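Local coordinates for uncharacterized protein (Arthrobacter sp., PDB 3BL4) that is of unknown function but carries a domain of the STAS clan and forms an assembly of two copies, at residues Leu22-Pro27 against Leu42-Leu47. Numbering follows the deposited sequence.
Sequences LRLTWP and LRVNQL
L22 meets residues 42-47 at two points, one for each terminal methyl, V44 receiving the first and L47 the second. Traced outward, CB of L22 is still 5.5 Å from V44 CG1, too far for packing. CG follows beside the backbone N (chi1 -67°) and closes to 5.0 Å from the same methyl. Within this contact it is the fork that touches: CD1 of L22 packs on V44 CG1 at 3.9 Å, while CD2 of L22 comes to 4.1 Å from L47 CD2, the leucine side chains passing alongside each other in opposite senses. Strand 22-25 and helix 34-48 are the first two elements of a beta-alpha-beta unit completed by strand 53-58, which pairs parallel with 22-25 through backbone bonds of L22 and L24. The axes of the two short segments run nearly antiparallel, at 154°, and approach to 10.4 Å, as expected for a helix laid on its sheet. V44 spans two strand residues: with chi1 at 164°, CG1 lies anti to the backbone N and serves L22, whereas CG2 meets CD2 of L24 at 4.2 Å. Strand alternation accounts for this pairing, since L22 and L24 both point toward the helix, while R23 between them makes no contact with 42-47; its NH2 is salt-bridged to D19. M55 touches both L22 and V44, and F98 of the second subunit packs against L24.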
loop_
_atom_site.group_PDB
_atom_site.type_symbol
_atom_site.label_atom_id
_atom_site.label_comp_id
_atom_site.label_asym_id
_atom_site.label_seq_id
_atom_site.Cartn_x
_atom_site.Cartn_y
_atom_site.Cartn_z
ATOM N N LEU A 22 -19.536 -7.568 -0.067
ATOM C CA LEU A 22 -18.626 -8.089 -1.097
ATOM C C LEU A 22 -17.573 -8.987 -0.472
ATOM O O LEU A 22 -17.054 -8.671 0.590
ATOM C CB LEU A 22 -17.895 -6.959 -1.831
ATOM C CG LEU A 22 -18.669 -5.995 -2.731
ATOM C CD1 LEU A 22 -17.946 -4.650 -2.818
ATOM C CD2 LEU A 22 -18.879 -6.579 -4.105
ATOM N N ARG A 23 -17.259 -10.100 -1.138
ATOM C CA ARG A 23 -16.169 -10.973 -0.713
ATOM C C ARG A 23 -15.205 -11.181 -1.864
ATOM O O ARG A 23 -15.581 -11.729 -2.904
ATOM C CB ARG A 23 -16.717 -12.310 -0.205
ATOM C CG ARG A 23 -17.525 -12.094 1.044
ATOM C CD ARG A 23 -18.169 -13.329 1.616
ATOM N NE ARG A 23 -19.187 -12.906 2.582
ATOM C CZ ARG A 23 -19.594 -13.615 3.627
ATOM N NH1 ARG A 23 -19.075 -14.806 3.886
ATOM N NH2 ARG A 23 -20.526 -13.114 4.435
ATOM N N LEU A 24 -13.974 -10.717 -1.668
ATOM C CA LEU A 24 -12.891 -10.882 -2.638
ATOM C C LEU A 24 -11.831 -11.865 -2.129
ATOM O O LEU A 24 -11.278 -11.698 -1.047
ATOM C CB LEU A 24 -12.241 -9.525 -2.936
ATOM C CG LEU A 24 -11.037 -9.493 -3.891
ATOM C CD1 LEU A 24 -11.382 -9.975 -5.306
ATOM C CD2 LEU A 24 -10.422 -8.094 -3.899
ATOM N N THR A 25 -11.534 -12.878 -2.937
ATOM C CA THR A 25 -10.429 -13.771 -2.652
ATOM C C THR A 25 -9.186 -13.178 -3.294
ATOM O O THR A 25 -9.040 -13.187 -4.517
ATOM C CB THR A 25 -10.710 -15.203 -3.155
ATOM O OG1 THR A 25 -11.664 -15.810 -2.282
ATOM C CG2 THR A 25 -9.442 -16.049 -3.141
ATOM N N TRP A 26 -8.328 -12.607 -2.450
ATOM C CA TRP A 26 -7.104 -11.966 -2.889
ATOM C C TRP A 26 -6.081 -12.058 -1.762
ATOM O O TRP A 26 -6.408 -11.740 -0.638
ATOM C CB TRP A 26 -7.300 -10.478 -3.274
ATOM C CG TRP A 26 -6.010 -9.931 -3.810
ATOM C CD1 TRP A 26 -5.560 -10.007 -5.101
ATOM C CD2 TRP A 26 -4.941 -9.346 -3.047
ATOM N NE1 TRP A 26 -4.297 -9.478 -5.188
ATOM C CE2 TRP A 26 -3.893 -9.069 -3.941
ATOM C CE3 TRP A 26 -4.774 -9.025 -1.692
ATOM C CZ2 TRP A 26 -2.691 -8.470 -3.526
ATOM C CZ3 TRP A 26 -3.577 -8.432 -1.284
ATOM C CH2 TRP A 26 -2.562 -8.160 -2.195
ATOM N N PRO A 27 -4.847 -12.511 -2.060
ATOM C CA PRO A 27 -4.394 -13.043 -3.339
ATOM C C PRO A 27 -4.917 -14.456 -3.510
ATOM O O PRO A 27 -5.336 -15.075 -2.535
ATOM C CB PRO A 27 -2.862 -13.035 -3.216
ATOM C CG PRO A 27 -2.555 -12.434 -1.937
ATOM C CD PRO A 27 -3.765 -12.535 -1.077
ATOM N N LEU A 42 -10.528 -3.389 -9.911
ATOM C CA LEU A 42 -11.291 -3.074 -11.125
ATOM C C LEU A 42 -12.530 -3.945 -11.195
ATOM O O LEU A 42 -13.601 -3.452 -11.462
ATOM C CB LEU A 42 -10.457 -3.258 -12.404
ATOM C CG LEU A 42 -11.235 -3.113 -13.718
ATOM C CD1 LEU A 42 -11.829 -1.722 -13.832
ATOM C CD2 LEU A 42 -10.343 -3.417 -14.928
ATOM N N ARG A 43 -12.363 -5.237 -10.937
ATOM C CA ARG A 43 -13.467 -6.195 -10.959
ATOM C C ARG A 43 -14.503 -5.918 -9.863
ATOM O O ARG A 43 -15.690 -6.113 -10.077
ATOM C CB ARG A 43 -12.944 -7.635 -10.828
ATOM C CG ARG A 43 -11.973 -8.094 -11.933
ATOM C CD ARG A 43 -12.531 -7.935 -13.364
ATOM N NE ARG A 43 -13.761 -8.704 -13.575
ATOM C CZ ARG A 43 -13.829 -10.030 -13.756
ATOM N NH1 ARG A 43 -12.741 -10.802 -13.774
ATOM N NH2 ARG A 43 -15.015 -10.599 -13.918
ATOM N N VAL A 44 -14.046 -5.506 -8.689
ATOM C CA VAL A 44 -14.947 -5.093 -7.608
ATOM C C VAL A 44 -15.809 -3.918 -8.052
ATOM O O VAL A 44 -17.023 -3.897 -7.812
ATOM C CB VAL A 44 -14.171 -4.645 -6.360
ATOM C CG1 VAL A 44 -15.093 -3.864 -5.413
ATOM C CG2 VAL A 44 -13.514 -5.845 -5.662
ATOM N N ASN A 45 -15.167 -2.935 -8.677
ATOM C CA ASN A 45 -15.850 -1.726 -9.140
ATOM C C ASN A 45 -16.817 -2.039 -10.262
ATOM O O ASN A 45 -17.914 -1.530 -10.253
ATOM C CB ASN A 45 -14.847 -0.636 -9.575
ATOM C CG ASN A 45 -14.075 -0.034 -8.398
ATOM O OD1 ASN A 45 -14.564 -0.021 -7.267
ATOM N ND2 ASN A 45 -12.861 0.468 -8.666
ATOM N N GLN A 46 -16.418 -2.885 -11.206
ATOM C CA GLN A 46 -17.311 -3.274 -12.299
ATOM C C GLN A 46 -18.542 -4.032 -11.782
ATOM O O GLN A 46 -19.647 -3.840 -12.283
ATOM C CB GLN A 46 -16.567 -4.116 -13.330
ATOM C CG GLN A 46 -15.500 -3.362 -14.108
ATOM C CD GLN A 46 -14.736 -4.263 -15.084
ATOM O OE1 GLN A 46 -14.578 -5.460 -14.848
ATOM N NE2 GLN A 46 -14.279 -3.684 -16.193
ATOM N N LEU A 47 -18.357 -4.872 -10.768
ATOM C CA LEU A 47 -19.475 -5.624 -10.187
ATOM C C LEU A 47 -20.417 -4.696 -9.448
ATOM O O LEU A 47 -21.619 -4.874 -9.510
ATOM C CB LEU A 47 -18.963 -6.725 -9.249
ATOM C CG LEU A 47 -19.965 -7.522 -8.416
ATOM C CD1 LEU A 47 -21.033 -8.123 -9.315
ATOM C CD2 LEU A 47 -19.250 -8.596 -7.626
#